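Local coordinates for protein endoglucanase A (Clostridium cellulolyticum, PDB 1EDG) that hydrolyses internal beta-1,4-glucosidic bonds of cellulose, as an endoglucanase of glycosyl hydrolase family 5 with a TIM-barrel catalytic domain, at residues Y93-V98 against T146-Q151; V82-H87 against L119-D124; N314-R319 against F364-D369. One frame throughout, in Å; residues are numbered along the deposited sequence.

How the contacts relate
All three contacts belong to one eight-stranded parallel beta/alpha barrel. The segments of contacts 1 and 2 alternate along the chain (82-87, 93-98, 119-124, 146-151), and their centres lie about 10 Å apart. Contact 2 joins the chain beyond barrel strand 77-80 to the end of strand 116-120; contact 1 ties the hairpin 88-89/94-95 to helix 138-155. They touch, I95 packing on W84 and W149 on T121, and so brace neighbouring elements on one side of the barrel, contact 2 beside the strand ends where TIM barrels carry their active sites. Contact 3, later in the chain and about 40 and 31 Å from their centres, is packing between outer helices, 316-332 and 365-374.

Contact 1 of 3, residues Y93-V98 against T146-Q151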
loop_
_atom_site.group_PDB
_atom_site.type_symbol
_atom_site.label_atom_id
_atom_site.label_comp_id
_atom_site.label_asym_id
_atom_site.label_seq_id
_atom_site.Cartn_x
_atom_site.Cartn_y
_atom_site.Cartn_z
ATOM N N TYR A 93 5.376 13.539 20.709
ATOM C CA TYR A 93 4.416 12.903 19.811
ATOM C C TYR A 93 3.793 11.639 20.405
ATOM O O TYR A 93 3.746 10.597 19.749
ATOM C CB TYR A 93 5.071 12.571 18.460
ATOM C CG TYR A 93 5.677 13.757 17.747
ATOM C CD1 TYR A 93 4.901 14.582 16.939
ATOM C CD2 TYR A 93 7.033 14.053 17.881
ATOM C CE1 TYR A 93 5.455 15.674 16.279
ATOM C CE2 TYR A 93 7.600 15.145 17.226
ATOM C CZ TYR A 93 6.807 15.949 16.429
ATOM O OH TYR A 93 7.377 17.024 15.785
ATOM N N LYS A 94 3.318 11.731 21.643
ATOM C CA LYS A 94 2.699 10.593 22.316
ATOM C C LYS A 94 1.383 10.227 21.630
ATOM O O LYS A 94 0.527 11.091 21.403
ATOM C CB LYS A 94 2.449 10.928 23.789
ATOM C CG LYS A 94 1.729 9.847 24.584
ATOM C CD LYS A 94 2.504 8.526 24.607
ATOM C CE LYS A 94 3.854 8.649 25.321
ATOM N NZ LYS A 94 4.630 7.365 25.306
ATOM N N ILE A 95 1.233 8.952 21.283
ATOM C CA ILE A 95 0.026 8.472 20.617
ATOM C C ILE A 95 -1.064 8.152 21.633
ATOM O O ILE A 95 -0.816 7.482 22.638
ATOM C CB ILE A 95 0.311 7.197 19.762
ATOM C CG1 ILE A 95 1.282 7.529 18.622
ATOM C CG2 ILE A 95 -0.989 6.644 19.179
ATOM C CD1 ILE A 95 1.773 6.311 17.860
ATOM N N SER A 96 -2.267 8.648 21.372
ATOM C CA SER A 96 -3.406 8.400 22.245
ATOM C C SER A 96 -3.649 6.902 22.409
ATOM O O SER A 96 -3.755 6.178 21.414
ATOM C CB SER A 96 -4.659 9.033 21.650
ATOM O OG SER A 96 -5.809 8.584 22.345
ATOM N N ASP A 97 -3.783 6.446 23.651
ATOM C CA ASP A 97 -4.032 5.031 23.922
ATOM C C ASP A 97 -5.387 4.565 23.391
ATOM O O ASP A 97 -5.556 3.399 23.042
ATOM C CB ASP A 97 -3.944 4.743 25.420
ATOM C CG ASP A 97 -2.521 4.778 25.934
ATOM O OD1 ASP A 97 -1.677 4.037 25.383
ATOM O OD2 ASP A 97 -2.246 5.542 26.888
ATOM N N VAL A 98 -6.350 5.480 23.338
ATOM C CA VAL A 98 -7.690 5.167 22.849
ATOM C C VAL A 98 -7.608 4.801 21.371
ATOM O O VAL A 98 -8.224 3.833 20.930
ATOM C CB VAL A 98 -8.672 6.365 23.072
ATOM C CG1 VAL A 98 -9.963 6.177 22.290
ATOM C CG2 VAL A 98 -8.994 6.494 24.547
ATOM N N THR A 146 10.809 8.656 14.391
ATOM C CA THR A 146 11.391 7.853 15.458
ATOM C C THR A 146 10.471 7.677 16.676
ATOM O O THR A 146 10.391 6.581 17.242
ATOM C CB THR A 146 12.765 8.408 15.905
ATOM O OG1 THR A 146 12.616 9.759 16.360
ATOM C CG2 THR A 146 13.747 8.384 14.753
ATOM N N SER A 147 9.764 8.738 17.070
ATOM C CA SER A 147 8.862 8.667 18.226
ATOM C C SER A 147 7.666 7.759 17.956
ATOM O O SER A 147 7.333 6.884 18.755
ATOM C CB SER A 147 8.352 10.062 18.595
ATOM O OG SER A 147 9.424 10.938 18.892
ATOM N N VAL A 148 7.010 7.995 16.828
ATOM C CA VAL A 148 5.839 7.216 16.435
ATOM C C VAL A 148 6.187 5.740 16.236
ATOM O O VAL A 148 5.503 4.857 16.769
ATOM C CB VAL A 148 5.180 7.821 15.164
ATOM C CG1 VAL A 148 4.172 6.867 14.572
ATOM C CG2 VAL A 148 4.498 9.139 15.522
ATOM N N TRP A 149 7.283 5.464 15.536
ATOM C CA TRP A 149 7.652 4.077 15.313
ATOM C C TRP A 149 8.142 3.347 16.549
ATOM O O TRP A 149 7.924 2.143 16.681
ATOM C CB TRP A 149 8.595 3.933 14.117
ATOM C CG TRP A 149 7.812 3.929 12.844
ATOM C CD1 TRP A 149 7.777 4.904 11.899
ATOM C CD2 TRP A 149 6.869 2.931 12.430
ATOM N NE1 TRP A 149 6.861 4.588 10.923
ATOM C CE2 TRP A 149 6.290 3.378 11.225
ATOM C CE3 TRP A 149 6.452 1.704 12.969
ATOM C CZ2 TRP A 149 5.308 2.644 10.546
ATOM C CZ3 TRP A 149 5.478 0.977 12.295
ATOM C CH2 TRP A 149 4.920 1.449 11.096
ATOM N N ALA A 150 8.741 4.069 17.491
ATOM C CA ALA A 150 9.196 3.435 18.726
ATOM C C ALA A 150 7.960 2.959 19.497
ATOM O O ALA A 150 7.959 1.881 20.087
ATOM C CB ALA A 150 10.006 4.422 19.578
ATOM N N GLN A 151 6.903 3.764 19.463
ATOM C CA GLN A 151 5.657 3.438 20.144
ATOM C C GLN A 151 4.913 2.280 19.475
ATOM O O GLN A 151 4.428 1.370 20.159
ATOM C CB GLN A 151 4.757 4.669 20.208
ATOM C CG GLN A 151 5.311 5.792 21.063
ATOM C CD GLN A 151 4.452 7.025 20.986
ATOM O OE1 GLN A 151 3.399 7.101 21.620
ATOM N NE2 GLN A 151 4.874 7.990 20.186
#
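The side-chain amide of Q151 docks on the backbone of the 93-95 segment with both its ends. Q151 NE2 donates to the carbonyl O of Y93 at 2.9 Å, and Q151 OE1 accepts from the backbone N of I95, also at 2.9 Å and nearly straight (172°). The I95 N-H arrives in the amide carbonyl plane, on a lone pair of OE1, whereas NE2 meets the Y93 carbonyl from above its plane. A third bond fixes the rotation of the amide: Q151 NE2 also donates to S147 O, 3.1 Å away and one helical turn back. That carbonyl receives Q151 N on the opposite face.

The aliphatic part of K94 lies by the same amide; with chi2 and chi3 both bent, the chain brings CD to 3.4 Å from Q151 OE1. On the apolar side, I95 reaches the helix with CD1, 4.1 Å from V148 CG1, the two side chains crossing at about a right angle. Y93 rests its CB against CB of S147 at 4.1 Å; the serine hydroxyl is bonded to K143 O within its own helix. The Y93 ring also meets Y144 of the same helix edge to face. Strand 94-95 pairs antiparallel with strand 88-89, so this contact fastens that hairpin, just ahead of helix 97-111, onto helix 138-155, in the helical layer round the barrel strands.

Contact 2 of 3, residues V82-H87 against L119-D124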
loop_
_atom_site.group_PDB
_atom_site.type_symbol
_atom_site.label_atom_id
_atom_site.label_comp_id
_atom_site.label_asym_id
_atom_site.label_seq_id
_atom_site.Cartn_x
_atom_site.Cartn_y
_atom_site.Cartn_z
ATOM N N VAL A 82 -2.929 4.103 8.297
ATOM C CA VAL A 82 -3.243 4.864 9.506
ATOM C C VAL A 82 -2.590 6.242 9.501
ATOM O O VAL A 82 -1.385 6.365 9.278
ATOM C CB VAL A 82 -2.793 4.140 10.802
ATOM C CG1 VAL A 82 -3.233 4.949 12.032
ATOM C CG2 VAL A 82 -3.379 2.739 10.877
ATOM N N SER A 83 -3.398 7.282 9.680
ATOM C CA SER A 83 -2.876 8.643 9.765
ATOM C C SER A 83 -2.823 8.937 11.265
ATOM O O SER A 83 -3.854 9.130 11.911
ATOM C CB SER A 83 -3.785 9.634 9.036
ATOM O OG SER A 83 -3.723 9.454 7.625
ATOM N N TRP A 84 -1.620 8.921 11.824
ATOM C CA TRP A 84 -1.436 9.136 13.255
ATOM C C TRP A 84 -1.392 10.583 13.739
ATOM O O TRP A 84 -1.650 10.836 14.919
ATOM C CB TRP A 84 -0.149 8.454 13.728
ATOM C CG TRP A 84 -0.021 7.031 13.320
ATOM C CD1 TRP A 84 0.482 6.560 12.135
ATOM C CD2 TRP A 84 -0.400 5.879 14.083
ATOM N NE1 TRP A 84 0.434 5.191 12.119
ATOM C CE2 TRP A 84 -0.102 4.743 13.304
ATOM C CE3 TRP A 84 -0.965 5.695 15.356
ATOM C CZ2 TRP A 84 -0.346 3.434 13.747
ATOM C CZ3 TRP A 84 -1.208 4.397 15.804
ATOM C CH2 TRP A 84 -0.898 3.282 14.999
ATOM N N HIS A 85 -1.083 11.527 12.855
ATOM C CA HIS A 85 -0.953 12.930 13.271
ATOM C C HIS A 85 -2.109 13.567 14.057
ATOM O O HIS A 85 -1.863 14.397 14.932
ATOM C CB HIS A 85 -0.445 13.833 12.126
ATOM C CG HIS A 85 -1.510 14.316 11.190
ATOM N ND1 HIS A 85 -1.769 13.716 9.975
ATOM C CD2 HIS A 85 -2.360 15.371 11.274
ATOM C CE1 HIS A 85 -2.733 14.376 9.356
ATOM N NE2 HIS A 85 -3.108 15.384 10.123
ATOM N N PRO A 86 -3.375 13.217 13.754
ATOM C CA PRO A 86 -4.407 13.872 14.568
ATOM C C PRO A 86 -4.619 13.187 15.925
ATOM O O PRO A 86 -5.489 13.588 16.701
ATOM C CB PRO A 86 -5.648 13.804 13.679
ATOM C CG PRO A 86 -5.441 12.599 12.873
ATOM C CD PRO A 86 -3.971 12.592 12.556
ATOM N N HIS A 87 -3.782 12.198 16.232
ATOM C CA HIS A 87 -3.884 11.442 17.479
ATOM C C HIS A 87 -2.594 11.474 18.295
ATOM O O HIS A 87 -2.379 10.646 19.186
ATOM C CB HIS A 87 -4.257 9.997 17.150
ATOM C CG HIS A 87 -5.471 9.887 16.283
ATOM N ND1 HIS A 87 -5.401 9.765 14.912
ATOM C CD2 HIS A 87 -6.788 9.955 16.587
ATOM C CE1 HIS A 87 -6.622 9.770 14.408
ATOM N NE2 HIS A 87 -7.480 9.882 15.404
ATOM N N LEU A 119 0.929 -2.505 8.548
ATOM C CA LEU A 119 0.573 -1.303 9.310
ATOM C C LEU A 119 1.536 -0.198 8.861
ATOM O O LEU A 119 2.742 -0.427 8.803
ATOM C CB LEU A 119 0.780 -1.548 10.806
ATOM C CG LEU A 119 -0.330 -1.346 11.838
ATOM C CD1 LEU A 119 0.333 -1.150 13.175
ATOM C CD2 LEU A 119 -1.209 -0.150 11.521
ATOM N N ASN A 120 1.029 1.002 8.591
ATOM C CA ASN A 120 1.899 2.092 8.138
ATOM C C ASN A 120 1.573 3.433 8.799
ATOM O O ASN A 120 0.892 3.470 9.836
ATOM C CB ASN A 120 1.766 2.250 6.603
ATOM C CG ASN A 120 0.493 3.031 6.165
ATOM O OD1 ASN A 120 -0.285 3.526 6.984
ATOM N ND2 ASN A 120 0.317 3.168 4.866
ATOM N N THR A 121 2.207 4.493 8.288
ATOM C CA THR A 121 1.855 5.859 8.671
ATOM C C THR A 121 1.349 6.289 7.289
ATOM O O THR A 121 1.953 5.929 6.261
ATOM C CB THR A 121 3.033 6.771 9.140
ATOM O OG1 THR A 121 3.970 6.977 8.077
ATOM C CG2 THR A 121 3.704 6.191 10.361
ATOM N N HIS A 122 0.225 6.998 7.236
ATOM C CA HIS A 122 -0.346 7.373 5.956
ATOM C C HIS A 122 -0.308 8.863 5.636
ATOM O O HIS A 122 0.732 9.371 5.213
ATOM C CB HIS A 122 -1.765 6.799 5.838
ATOM C CG HIS A 122 -2.136 6.375 4.450
ATOM N ND1 HIS A 122 -2.947 7.128 3.626
ATOM C CD2 HIS A 122 -1.822 5.262 3.748
ATOM C CE1 HIS A 122 -3.119 6.493 2.478
ATOM N NE2 HIS A 122 -2.446 5.358 2.531
ATOM N N HIS A 123 -1.418 9.572 5.844
ATOM C CA HIS A 123 -1.473 11.004 5.540
ATOM C C HIS A 123 -0.849 11.805 6.686
ATOM O O HIS A 123 -1.533 12.555 7.394
ATOM C CB HIS A 123 -2.920 11.451 5.291
ATOM C CG HIS A 123 -3.542 10.848 4.064
ATOM N ND1 HIS A 123 -4.807 10.292 4.066
ATOM C CD2 HIS A 123 -3.095 10.756 2.789
ATOM C CE1 HIS A 123 -5.112 9.890 2.845
ATOM N NE2 HIS A 123 -4.091 10.160 2.051
ATOM N N ASP A 124 0.454 11.612 6.882
ATOM C CA ASP A 124 1.180 12.291 7.946
ATOM C C ASP A 124 2.257 13.247 7.438
ATOM O O ASP A 124 3.167 13.613 8.181
ATOM C CB ASP A 124 1.770 11.271 8.921
ATOM C CG ASP A 124 0.712 10.627 9.807
ATOM O OD1 ASP A 124 -0.389 11.206 9.940
ATOM O OD2 ASP A 124 0.987 9.559 10.395
#
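V82-H87 and L119-D124 form a buried, largely polar contact between the loop after barrel strand 77-80 and the end of the neighbouring strand 116-120 with its following loop. Near the strand, V82 N donates to N120 OD1 (3.0 Å) and V82 O accepts from H122 N. Farther out, the carboxylate of D124 grips the 82-87 segment with both oxygens. OD2 takes W84 N on its syn lone pair and also bonds Y144 of helix 138-155; D124 OD1 accepts H85 N from above the carboxylate plane and H85 ND1 on its anti side (2.9 Å). The imidazole and carboxylate planes stand 78° apart. H85 holds CG between its backbone N and carbonyl carbon (chi1 84°), which swings the imidazole toward D124, ND1 facing OD1.

In this family 5 TIM barrel, such segments beyond the strands belong to the catalytic face, and N120 ND2 bonds weakly to E166 on the next strand. The W84 indole presents its edge: NE1 donates to N120 O at 2.9 Å, nearly straight (167°), while V82 CG1 covers one face. S83 OG accepts H123 N (2.9 Å) and bonds D40 O, which also receives H123 ND1. V82 CG2 packs on L119 CD2 at 3.7 Å.

Contact 3 of 3, residues N314-R319 against F364-D369; sequences NNLKTR and FPEIID
The guanidinium of R319 and the phenyl ring of F364 meet nearly at right angles, their planes 80° apart. NH2 of R319 sits over the centre of one ring face, 3.3 Å above its plane, and stands almost equally far from all six carbons, F364 CD1 being the nearest at 3.5 Å. The ring thus lies at the guanidinium's edge, and the pair is a cation-pi contact: R319 CZ is 4.6 Å from the ring centroid and 4° off the ring normal. One face of the guanidinium is taken by I367, whose CD1 methyl lies over its centre, 3.7 Å from R319 CZ. The same methyl also touches CB of R319, so it fits into the bend that the arginine chain makes at chi3 (-61°).

Polar partners outside the two segments help hold the charged group in place. NH1 of R319 donates to the carbonyl O of A310, and NH2 faces D312 in a long, weak ion pair. With a phenyl ring, a methyl and a carbonyl around it, the buried guanidinium is probably held firmly in orientation.

L316, one turn before R319, adds apolar contacts through both its methyls. L316 CD2 packs 4.1 Å from I367 CG1 and more loosely against F364, while L316 CD1 lies 4.0 Å from OE1 of E366. The E366 carboxylate is anchored by its other oxygen, OE2, on the backbone N of D3.

F364 stands at the N-cap position of helix 365-374, and L316 and R319 lie in the first turn of helix 316-332. This is helix-helix packing on the outer layer of a beta/alpha barrel: the C-terminal helix is set against the helix that links strands 303-308 and 336-339.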
loop_
_atom_site.group_PDB
_atom_site.type_symbol
_atom_site.label_atom_id
_atom_site.label_comp_id
_atom_site.label_asym_id
_atom_site.label_seq_id
_atom_site.Cartn_x
_atom_site.Cartn_y
_atom_site.Cartn_z
ATOM N N ASN A 314 -18.538 2.804 -15.130
ATOM C CA ASN A 314 -19.584 1.984 -15.754
ATOM C C ASN A 314 -18.955 1.199 -16.902
ATOM O O ASN A 314 -19.478 1.167 -18.015
ATOM C CB ASN A 314 -20.741 2.849 -16.268
ATOM C CG ASN A 314 -21.470 3.570 -15.151
ATOM O OD1 ASN A 314 -21.964 2.947 -14.207
ATOM N ND2 ASN A 314 -21.520 4.895 -15.238
ATOM N N ASN A 315 -17.847 0.531 -16.596
ATOM C CA ASN A 315 -17.090 -0.233 -17.587
ATOM C C ASN A 315 -16.596 -1.540 -16.987
ATOM O O ASN A 315 -15.392 -1.811 -16.964
ATOM C CB ASN A 315 -15.902 0.603 -18.104
ATOM C CG ASN A 315 -14.971 1.111 -16.982
ATOM O OD1 ASN A 315 -13.890 1.624 -17.265
ATOM N ND2 ASN A 315 -15.385 0.981 -15.726
ATOM N N LEU A 316 -17.543 -2.348 -16.521
ATOM C CA LEU A 316 -17.252 -3.631 -15.889
ATOM C C LEU A 316 -16.282 -4.510 -16.673
ATOM O O LEU A 316 -15.220 -4.861 -16.167
ATOM C CB LEU A 316 -18.544 -4.422 -15.654
ATOM C CG LEU A 316 -18.802 -5.098 -14.303
ATOM C CD1 LEU A 316 -19.760 -6.254 -14.504
ATOM C CD2 LEU A 316 -17.529 -5.596 -13.658
ATOM N N LYS A 317 -16.646 -4.863 -17.903
ATOM C CA LYS A 317 -15.808 -5.738 -18.716
ATOM C C LYS A 317 -14.370 -5.249 -18.841
ATOM O O LYS A 317 -13.428 -6.017 -18.616
ATOM C CB LYS A 317 -16.418 -5.938 -20.106
ATOM C CG LYS A 317 -15.647 -6.922 -20.993
ATOM C CD LYS A 317 -16.404 -7.193 -22.290
ATOM C CE LYS A 317 -15.636 -8.129 -23.220
ATOM N NZ LYS A 317 -14.502 -7.451 -23.912
ATOM N N THR A 318 -14.206 -3.973 -19.178
ATOM C CA THR A 318 -12.875 -3.391 -19.334
ATOM C C THR A 318 -12.087 -3.458 -18.025
ATOM O O THR A 318 -10.892 -3.760 -18.034
ATOM C CB THR A 318 -12.961 -1.937 -19.839
ATOM O OG1 THR A 318 -13.729 -1.906 -21.053
ATOM C CG2 THR A 318 -11.572 -1.380 -20.116
ATOM N N ARG A 319 -12.759 -3.219 -16.900
ATOM C CA ARG A 319 -12.088 -3.284 -15.605
ATOM C C ARG A 319 -11.722 -4.720 -15.214
ATOM O O ARG A 319 -10.680 -4.948 -14.595
ATOM C CB ARG A 319 -12.909 -2.597 -14.505
ATOM C CG ARG A 319 -12.981 -1.070 -14.658
ATOM C CD ARG A 319 -13.328 -0.357 -13.341
ATOM N NE ARG A 319 -14.637 -0.735 -12.804
ATOM C CZ ARG A 319 -14.948 -0.743 -11.511
ATOM N NH1 ARG A 319 -14.049 -0.391 -10.605
ATOM N NH2 ARG A 319 -16.157 -1.117 -11.119
ATOM N N PHE A 364 -18.596 -5.771 -7.359
ATOM C CA PHE A 364 -18.134 -6.079 -8.717
ATOM C C PHE A 364 -17.309 -7.350 -8.559
ATOM O O PHE A 364 -16.108 -7.357 -8.833
ATOM C CB PHE A 364 -17.252 -4.942 -9.248
ATOM C CG PHE A 364 -17.907 -3.590 -9.194
ATOM C CD1 PHE A 364 -18.844 -3.216 -10.155
ATOM C CD2 PHE A 364 -17.589 -2.689 -8.181
ATOM C CE1 PHE A 364 -19.457 -1.958 -10.107
ATOM C CE2 PHE A 364 -18.193 -1.434 -8.122
ATOM C CZ PHE A 364 -19.127 -1.065 -9.085
ATOM N N PRO A 365 -17.967 -8.464 -8.180
ATOM C CA PRO A 365 -17.285 -9.743 -7.970
ATOM C C PRO A 365 -16.426 -10.289 -9.107
ATOM O O PRO A 365 -15.401 -10.915 -8.842
ATOM C CB PRO A 365 -18.425 -10.684 -7.578
ATOM C CG PRO A 365 -19.586 -10.143 -8.335
ATOM C CD PRO A 365 -19.433 -8.649 -8.153
ATOM N N GLU A 366 -16.813 -10.037 -10.356
ATOM C CA GLU A 366 -16.042 -10.529 -11.501
ATOM C C GLU A 366 -14.620 -9.969 -11.499
ATOM O O GLU A 366 -13.671 -10.673 -11.845
ATOM C CB GLU A 366 -16.720 -10.185 -12.826
ATOM C CG GLU A 366 -18.083 -10.839 -13.041
ATOM C CD GLU A 366 -19.250 -9.978 -12.579
ATOM O OE1 GLU A 366 -19.051 -9.052 -11.758
ATOM O OE2 GLU A 366 -20.376 -10.226 -13.058
ATOM N N ILE A 367 -14.473 -8.706 -11.098
ATOM C CA ILE A 367 -13.153 -8.075 -11.048
ATOM C C ILE A 367 -12.289 -8.792 -10.020
ATOM O O ILE A 367 -11.171 -9.212 -10.321
ATOM C CB ILE A 367 -13.240 -6.575 -10.656
ATOM C CG1 ILE A 367 -13.944 -5.775 -11.756
ATOM C CG2 ILE A 367 -11.836 -6.014 -10.396
ATOM C CD1 ILE A 367 -14.225 -4.320 -11.373
ATOM N N ILE A 368 -12.830 -8.991 -8.821
ATOM C CA ILE A 368 -12.056 -9.638 -7.769
ATOM C C ILE A 368 -11.789 -11.135 -8.024
ATOM O O ILE A 368 -10.729 -11.653 -7.651
ATOM C CB ILE A 368 -12.610 -9.319 -6.331
ATOM C CG1 ILE A 368 -13.180 -10.551 -5.656
ATOM C CG2 ILE A 368 -13.583 -8.150 -6.355
ATOM C CD1 ILE A 368 -12.185 -11.205 -4.754
ATOM N N ASP A 369 -12.711 -11.816 -8.703
ATOM C CA ASP A 369 -12.504 -13.232 -9.015
ATOM C C ASP A 369 -11.394 -13.369 -10.058
ATOM O O ASP A 369 -10.631 -14.334 -10.033
ATOM C CB ASP A 369 -13.801 -13.890 -9.497
ATOM C CG ASP A 369 -14.807 -14.076 -8.373
ATOM O OD1 ASP A 369 -14.392 -14.061 -7.194
ATOM O OD2 ASP A 369 -16.012 -14.231 -8.656
#